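Phage integrase/site-specific recombinase (Haloarcula marismortui, PDB 3NRW) probably binds DNA during site-specific recombination, this construct being the N-terminal, all-helical core-binding domain of a longer integrase. Local coordinates at residues Arg4-Pro9 with Ile48-Arg52; Arg13-Leu17 with Phe32-Leu36; Met80-Lys84 with Lys103-Pro107. One frame throughout, in Å; residues are numbered along the deposited sequence.

Three contacts illustrate how a small helical domain is held together by contacts far apart along the chain. Contact 1 ties the N-terminal arm, 4-9, to the loop 48-52; contact 2, formed by residues that lie between those two segments in the chain, pairs helix 9-20 with helix 26-45; contact 3 lays the last modelled residues, 103-107, on helix 73-92. Contacts 1 and 2 have centres about 15 Å apart and meet where L7 CD1 packs 3.6 Å from R15 CD. Contacts 2 and 3, centres about 14 Å apart, join through R35 NH1 and T82 OG1 at 2.9 Å, a probable hydrogen bond. Contacts 1 and 3, centres about 19 Å apart, do not touch.

Contact 1: residues Arg4-Pro9 with Ile48-Arg52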
# COMPACT_ATOMS: atom_id res chain seq x y z
N ARG A 4 6.69 -16.86 6.13
CA ARG A 4 7.17 -17.81 5.08
C ARG A 4 6.97 -17.24 3.67
O ARG A 4 7.92 -17.13 2.90
CB ARG A 4 6.44 -19.15 5.21
CG ARG A 4 6.83 -20.20 4.18
CD ARG A 4 8.25 -20.73 4.40
NE ARG A 4 9.28 -19.73 4.12
CZ ARG A 4 10.58 -19.98 4.19
NH1 ARG A 4 11.02 -21.19 4.52
NH2 ARG A 4 11.46 -19.02 3.92
N PRO A 5 5.73 -16.86 3.32
CA PRO A 5 5.52 -16.31 1.98
C PRO A 5 6.14 -14.92 1.78
O PRO A 5 6.31 -14.17 2.74
CB PRO A 5 4.00 -16.29 1.85
CG PRO A 5 3.55 -16.02 3.24
CD PRO A 5 4.46 -16.91 4.07
N SER A 6 6.48 -14.60 0.54
CA SER A 6 7.09 -13.32 0.21
C SER A 6 6.56 -12.81 -1.12
O SER A 6 6.48 -13.56 -2.10
CB SER A 6 8.61 -13.48 0.15
OG SER A 6 9.25 -12.24 -0.11
N LEU A 7 6.20 -11.53 -1.16
CA LEU A 7 5.69 -10.91 -2.38
C LEU A 7 6.32 -9.55 -2.60
O LEU A 7 6.51 -8.77 -1.66
CB LEU A 7 4.17 -10.75 -2.33
CG LEU A 7 3.31 -12.00 -2.24
CD1 LEU A 7 1.84 -11.60 -2.16
CD2 LEU A 7 3.55 -12.89 -3.44
N SER A 8 6.64 -9.27 -3.86
CA SER A 8 7.22 -7.99 -4.24
C SER A 8 6.08 -6.99 -4.22
O SER A 8 4.91 -7.37 -4.18
CB SER A 8 7.78 -8.07 -5.66
OG SER A 8 6.74 -8.27 -6.60
N PRO A 9 6.41 -5.69 -4.24
CA PRO A 9 5.35 -4.68 -4.24
C PRO A 9 4.36 -4.92 -5.39
O PRO A 9 3.14 -4.96 -5.16
CB PRO A 9 6.13 -3.38 -4.39
CG PRO A 9 7.36 -3.66 -3.56
CD PRO A 9 7.73 -5.07 -4.02
N ILE A 48 12.93 -1.89 -2.57
CA ILE A 48 12.16 -2.73 -1.65
C ILE A 48 11.65 -3.90 -2.49
O ILE A 48 10.68 -3.76 -3.23
CB ILE A 48 10.97 -1.94 -1.06
CG1 ILE A 48 11.51 -0.82 -0.15
CG2 ILE A 48 10.03 -2.87 -0.29
CD1 ILE A 48 10.47 0.17 0.33
N THR A 49 12.29 -5.06 -2.36
CA THR A 49 11.93 -6.23 -3.15
C THR A 49 10.89 -7.17 -2.55
O THR A 49 10.38 -8.04 -3.25
CB THR A 49 13.18 -7.07 -3.49
OG1 THR A 49 13.80 -7.51 -2.28
CG2 THR A 49 14.17 -6.24 -4.30
N ALA A 50 10.59 -7.00 -1.27
CA ALA A 50 9.61 -7.84 -0.59
C ALA A 50 8.84 -6.95 0.37
O ALA A 50 9.43 -6.14 1.08
CB ALA A 50 10.30 -8.97 0.18
N MSE A 51 7.52 -7.09 0.40
CA MSE A 51 6.72 -6.25 1.28
C MSE A 51 7.06 -6.42 2.75
O MSE A 51 6.89 -5.49 3.54
CB MSE A 51 5.23 -6.51 1.04
CG MSE A 51 4.72 -6.03 -0.32
SE MSE A 51 4.86 -4.09 -0.57
CE MSE A 51 3.27 -3.55 0.43
N ARG A 52 7.54 -7.60 3.14
CA ARG A 52 7.89 -7.84 4.53
C ARG A 52 9.01 -6.91 5.00
O ARG A 52 9.19 -6.70 6.20
CB ARG A 52 8.30 -9.30 4.73
CG ARG A 52 8.38 -9.73 6.19
CD ARG A 52 8.87 -11.16 6.30
NE ARG A 52 8.00 -12.11 5.62
CZ ARG A 52 6.78 -12.44 6.03
NH1 ARG A 52 6.27 -11.90 7.12
NH2 ARG A 52 6.07 -13.34 5.35
O HOH W 1 9.09 -11.54 2.54
O HOH W 2 9.48 -11.04 -2.49
O HOH W 3 6.81 -10.11 1.78
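P9 and selenomethionine M51 make the tight end of this contact. The SE atom of M51 lies 3.7 Å from P9 CA, and P9 CG is close to it as well, the side chains meeting at a slant. The chain of M51 reaches the proline because it folds back at chi2 and chi3 (-63° and -80°). The P9 ring also rests against the backbone of I48, with CD 3.3 Å from I48 O. Beyond P9 and M51 the packing continues into the domain: A43 of helix 26-45 touches the proline, while W86, L87 and L90 of helix 73-92 touch M51. Two residues back along the arm, L7 O accepts from M51 N at 2.8 Å in a nearly straight bond, and a CA-H...O contact from A50 converges on the same oxygen. Here the extended arm runs into helix 9-20 of the core-binding domain: S8 is the N-cap residue and P9 begins the helix, so the loop 48-52 packs against the first residue of that helix and bonds to the arm just before it. Toward R4 the contact loosens and water mediates much of it. S6 OG comes within 3.4 Å of A50 CB, but its polar partners here are two waters, one leading to T49 O and the other, weakly, to R52 NE. A third water binds R52 N and, weakly, L7 N. The direct exception at this wetter end is R52 NH2, which reaches P5 O at 2.7 Å in the carbonyl plane; the same nitrogen also bonds D94 O.

Contact 2: residues Arg13-Leu17 with Phe32-Leu36; sequences RDRYL and FRYRL
With its CG turned away from the backbone N (chi1 177°) and a bend at chi3 (-76°), R33 swings its guanidinium back over L17. The result places L17 CD1 over the centre of one guanidinium face, 3.5 Å from R33 NH1, while the other methyl, CD2, packs 3.7 Å from F32 CB. The axes of segments 13-17 and 32-36, on helices 9-20 and 26-45, approach to 10.7 Å at 160°, nearly antiparallel. Deeper in, L36 CD1 meets Y16 CD2 at 3.8 Å, the two side chains crossing at about a right angle, and W86 of helix 73-92 touches both residues. R13 lays its CG against L36 CB. Its NE then bonds D14 OD1 at 2.8 Å in a salt bridge, reaching the carboxylate from above its plane. One water links R13 NH1 to R33 O, and another joins D14 OD1 to R33 NH2. The two arginines approach to 4.3 Å between R13 NE and R33 NH2, the latter lying over one face of the R13 guanidinium, offset toward its rim; the repulsion of this like-charge pair is probably eased by the nearby carboxylate of D14 and by water.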
# COMPACT_ATOMS: atom_id res chain seq x y z
N ARG A 13 0.50 -5.92 -4.97
CA ARG A 13 -0.48 -4.97 -5.49
C ARG A 13 -1.48 -5.73 -6.37
O ARG A 13 -2.69 -5.61 -6.18
CB ARG A 13 0.23 -3.86 -6.28
CG ARG A 13 -0.66 -2.73 -6.83
CD ARG A 13 -1.24 -3.09 -8.20
NE ARG A 13 -0.26 -3.72 -9.07
CZ ARG A 13 0.75 -3.08 -9.67
NH1 ARG A 13 0.91 -1.77 -9.50
NH2 ARG A 13 1.59 -3.76 -10.44
N ASP A 14 -0.97 -6.52 -7.31
CA ASP A 14 -1.85 -7.29 -8.20
C ASP A 14 -2.74 -8.26 -7.40
O ASP A 14 -3.92 -8.42 -7.70
CB ASP A 14 -1.06 -8.13 -9.22
CG ASP A 14 -0.24 -7.30 -10.20
OD1 ASP A 14 -0.56 -6.11 -10.42
OD2 ASP A 14 0.72 -7.85 -10.77
N ARG A 15 -2.15 -8.90 -6.39
CA ARG A 15 -2.89 -9.85 -5.58
C ARG A 15 -4.06 -9.19 -4.86
O ARG A 15 -5.17 -9.72 -4.82
CB ARG A 15 -1.97 -10.51 -4.55
CG ARG A 15 -2.48 -11.84 -4.02
CD ARG A 15 -1.58 -12.35 -2.92
NE ARG A 15 -1.98 -13.67 -2.43
CZ ARG A 15 -1.57 -14.82 -2.95
NH1 ARG A 15 -0.75 -14.83 -4.00
NH2 ARG A 15 -1.97 -15.97 -2.42
N TYR A 16 -3.80 -8.01 -4.31
CA TYR A 16 -4.81 -7.26 -3.59
C TYR A 16 -5.97 -6.85 -4.51
O TYR A 16 -7.14 -7.02 -4.16
CB TYR A 16 -4.18 -6.02 -2.94
CG TYR A 16 -5.16 -5.13 -2.21
CD1 TYR A 16 -5.85 -5.60 -1.09
CD2 TYR A 16 -5.40 -3.83 -2.64
CE1 TYR A 16 -6.77 -4.79 -0.42
CE2 TYR A 16 -6.32 -3.01 -1.98
CZ TYR A 16 -7.00 -3.50 -0.88
OH TYR A 16 -7.92 -2.71 -0.23
N LEU A 17 -5.64 -6.32 -5.68
CA LEU A 17 -6.69 -5.88 -6.61
C LEU A 17 -7.58 -7.05 -7.04
O LEU A 17 -8.80 -6.91 -7.12
CB LEU A 17 -6.08 -5.22 -7.85
CG LEU A 17 -5.23 -3.97 -7.57
CD1 LEU A 17 -4.76 -3.39 -8.88
CD2 LEU A 17 -6.04 -2.94 -6.78
N PHE A 32 -8.13 2.10 -6.31
CA PHE A 32 -7.13 1.38 -5.52
C PHE A 32 -5.86 1.25 -6.36
O PHE A 32 -4.75 1.46 -5.86
CB PHE A 32 -7.64 -0.03 -5.17
CG PHE A 32 -8.88 -0.04 -4.31
CD1 PHE A 32 -9.65 -1.19 -4.20
CD2 PHE A 32 -9.26 1.09 -3.59
CE1 PHE A 32 -10.79 -1.22 -3.40
CE2 PHE A 32 -10.40 1.07 -2.78
CZ PHE A 32 -11.17 -0.09 -2.69
N ARG A 33 -6.03 0.92 -7.63
CA ARG A 33 -4.89 0.77 -8.53
C ARG A 33 -4.12 2.07 -8.64
O ARG A 33 -2.89 2.08 -8.49
CB ARG A 33 -5.35 0.32 -9.92
CG ARG A 33 -4.21 0.23 -10.93
CD ARG A 33 -4.68 -0.22 -12.31
NE ARG A 33 -4.96 -1.65 -12.36
CZ ARG A 33 -4.03 -2.59 -12.30
NH1 ARG A 33 -4.37 -3.87 -12.35
NH2 ARG A 33 -2.74 -2.26 -12.20
N TYR A 34 -4.81 3.17 -8.90
CA TYR A 34 -4.14 4.46 -9.05
C TYR A 34 -3.40 4.86 -7.77
O TYR A 34 -2.27 5.33 -7.82
CB TYR A 34 -5.15 5.55 -9.42
CG TYR A 34 -5.94 5.23 -10.66
CD1 TYR A 34 -7.25 5.69 -10.81
CD2 TYR A 34 -5.39 4.45 -11.68
CE1 TYR A 34 -8.00 5.36 -11.94
CE2 TYR A 34 -6.13 4.11 -12.81
CZ TYR A 34 -7.44 4.57 -12.93
OH TYR A 34 -8.18 4.22 -14.03
N ARG A 35 -4.04 4.66 -6.62
CA ARG A 35 -3.42 5.01 -5.36
C ARG A 35 -2.17 4.19 -5.07
O ARG A 35 -1.13 4.75 -4.69
CB ARG A 35 -4.41 4.84 -4.21
CG ARG A 35 -5.59 5.79 -4.28
CD ARG A 35 -6.69 5.37 -3.32
NE ARG A 35 -7.85 6.25 -3.42
CZ ARG A 35 -9.04 5.98 -2.91
NH1 ARG A 35 -9.25 4.84 -2.25
NH2 ARG A 35 -10.03 6.85 -3.05
N LEU A 36 -2.26 2.88 -5.26
CA LEU A 36 -1.13 2.00 -4.98
C LEU A 36 -0.03 2.08 -6.02
O LEU A 36 1.10 1.66 -5.77
CB LEU A 36 -1.61 0.56 -4.82
CG LEU A 36 -2.54 0.35 -3.62
CD1 LEU A 36 -2.91 -1.11 -3.51
CD2 LEU A 36 -1.84 0.83 -2.35
O HOH W 4 -1.05 0.11 -9.39
O HOH W 5 -0.62 -4.40 -12.89

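Contact 3: residues Met80-Lys84 with Lys103-Pro107; sequences MQTLK and KVHVP
In this all-helical core-binding domain the last modelled residues of the construct, 103-107, run as an irregular, extended segment across helix 73-92, and the contact is one of side chains packed against a helix face. V104 sits at its centre, pointing at the helix. Its CG1 lies 3.9 Å from the terminal CE of selenomethionine M80 and approaches L83 CD2 more distantly, while L59 of helix 56-67 and L87, one turn further along helix 73-92, also touch the valine. M80 can face both V104 and P107 because its chain is curled at chi2 and chi3 (-55° and -68°): CG packs 4.0 Å from P107 CD, the two side chains crossing at about a right angle, and CE turns back to within 3.5 Å of H105 O. The imidazole of H105 is directed elsewhere, its ND1 hydrogen-bonded to E63 of helix 56-67, so the segment is held between two helices. V106 rests on the helix, with CG2 near M80 O and K84 CB and with CG1 3.9 Å from Q81 OE1. K84 contributes its aliphatic portion, which runs past V104 in the opposite direction. Bends at chi2, chi3 and chi4 wrap that chain against the valine, bringing K84 CE 3.7 Å from V104 CB and 3.4 Å from V104 O.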
# COMPACT_ATOMS: atom_id res chain seq x y z
N MSE A 80 -3.61 6.93 1.79
CA MSE A 80 -3.02 6.27 2.95
C MSE A 80 -3.96 5.21 3.50
O MSE A 80 -3.51 4.18 4.01
CB MSE A 80 -2.66 7.29 4.04
CG MSE A 80 -1.55 8.28 3.65
SE MSE A 80 0.09 7.40 3.09
CE MSE A 80 0.66 6.60 4.78
N GLN A 81 -5.26 5.46 3.41
CA GLN A 81 -6.27 4.52 3.90
C GLN A 81 -6.24 3.24 3.06
O GLN A 81 -6.37 2.13 3.58
CB GLN A 81 -7.66 5.14 3.84
CG GLN A 81 -8.77 4.20 4.30
CD GLN A 81 -8.58 3.75 5.74
OE1 GLN A 81 -8.61 4.55 6.67
NE2 GLN A 81 -8.37 2.45 5.92
N THR A 82 -6.08 3.40 1.75
CA THR A 82 -6.01 2.24 0.88
C THR A 82 -4.71 1.52 1.18
O THR A 82 -4.68 0.29 1.19
CB THR A 82 -6.08 2.63 -0.62
OG1 THR A 82 -7.44 2.94 -0.97
CG2 THR A 82 -5.60 1.49 -1.49
N LEU A 83 -3.64 2.27 1.44
CA LEU A 83 -2.36 1.65 1.77
C LEU A 83 -2.56 0.82 3.04
O LEU A 83 -2.10 -0.32 3.14
CB LEU A 83 -1.29 2.73 2.02
CG LEU A 83 0.08 2.23 2.52
CD1 LEU A 83 0.64 1.22 1.53
CD2 LEU A 83 1.05 3.40 2.69
N LYS A 84 -3.27 1.40 4.00
CA LYS A 84 -3.55 0.72 5.26
C LYS A 84 -4.34 -0.57 5.05
O LYS A 84 -3.99 -1.62 5.59
CB LYS A 84 -4.33 1.66 6.19
CG LYS A 84 -4.83 0.98 7.47
CD LYS A 84 -3.70 0.77 8.45
CE LYS A 84 -3.69 1.86 9.51
NZ LYS A 84 -4.83 1.72 10.45
N LYS A 103 1.12 0.66 11.92
CA LYS A 103 2.11 1.73 11.84
C LYS A 103 1.82 2.72 10.71
O LYS A 103 2.55 3.68 10.52
CB LYS A 103 3.51 1.13 11.68
CG LYS A 103 3.93 0.31 12.90
CD LYS A 103 5.24 -0.41 12.69
CE LYS A 103 5.63 -1.17 13.95
NZ LYS A 103 6.92 -1.92 13.78
N VAL A 104 0.74 2.48 9.97
CA VAL A 104 0.36 3.37 8.88
C VAL A 104 -0.44 4.55 9.41
O VAL A 104 -1.52 4.38 9.98
CB VAL A 104 -0.51 2.65 7.82
CG1 VAL A 104 -0.90 3.64 6.73
CG2 VAL A 104 0.26 1.49 7.21
N HIS A 105 0.10 5.75 9.23
CA HIS A 105 -0.55 6.97 9.69
C HIS A 105 -1.54 7.50 8.65
O HIS A 105 -1.15 7.88 7.54
CB HIS A 105 0.50 8.03 10.01
CG HIS A 105 -0.07 9.35 10.44
ND1 HIS A 105 -0.24 10.41 9.57
CD2 HIS A 105 -0.51 9.78 11.65
CE1 HIS A 105 -0.76 11.43 10.23
NE2 HIS A 105 -0.94 11.07 11.49
N VAL A 106 -2.82 7.51 9.01
CA VAL A 106 -3.85 8.00 8.11
C VAL A 106 -4.31 9.39 8.54
O VAL A 106 -5.11 9.53 9.47
CB VAL A 106 -5.08 7.05 8.08
CG1 VAL A 106 -6.14 7.59 7.14
CG2 VAL A 106 -4.64 5.65 7.64
N PRO A 107 -3.80 10.43 7.87
CA PRO A 107 -4.16 11.82 8.18
C PRO A 107 -5.59 12.14 7.77
O PRO A 107 -6.44 12.44 8.61
CB PRO A 107 -3.13 12.62 7.40
CG PRO A 107 -2.93 11.78 6.18
CD PRO A 107 -2.83 10.38 6.76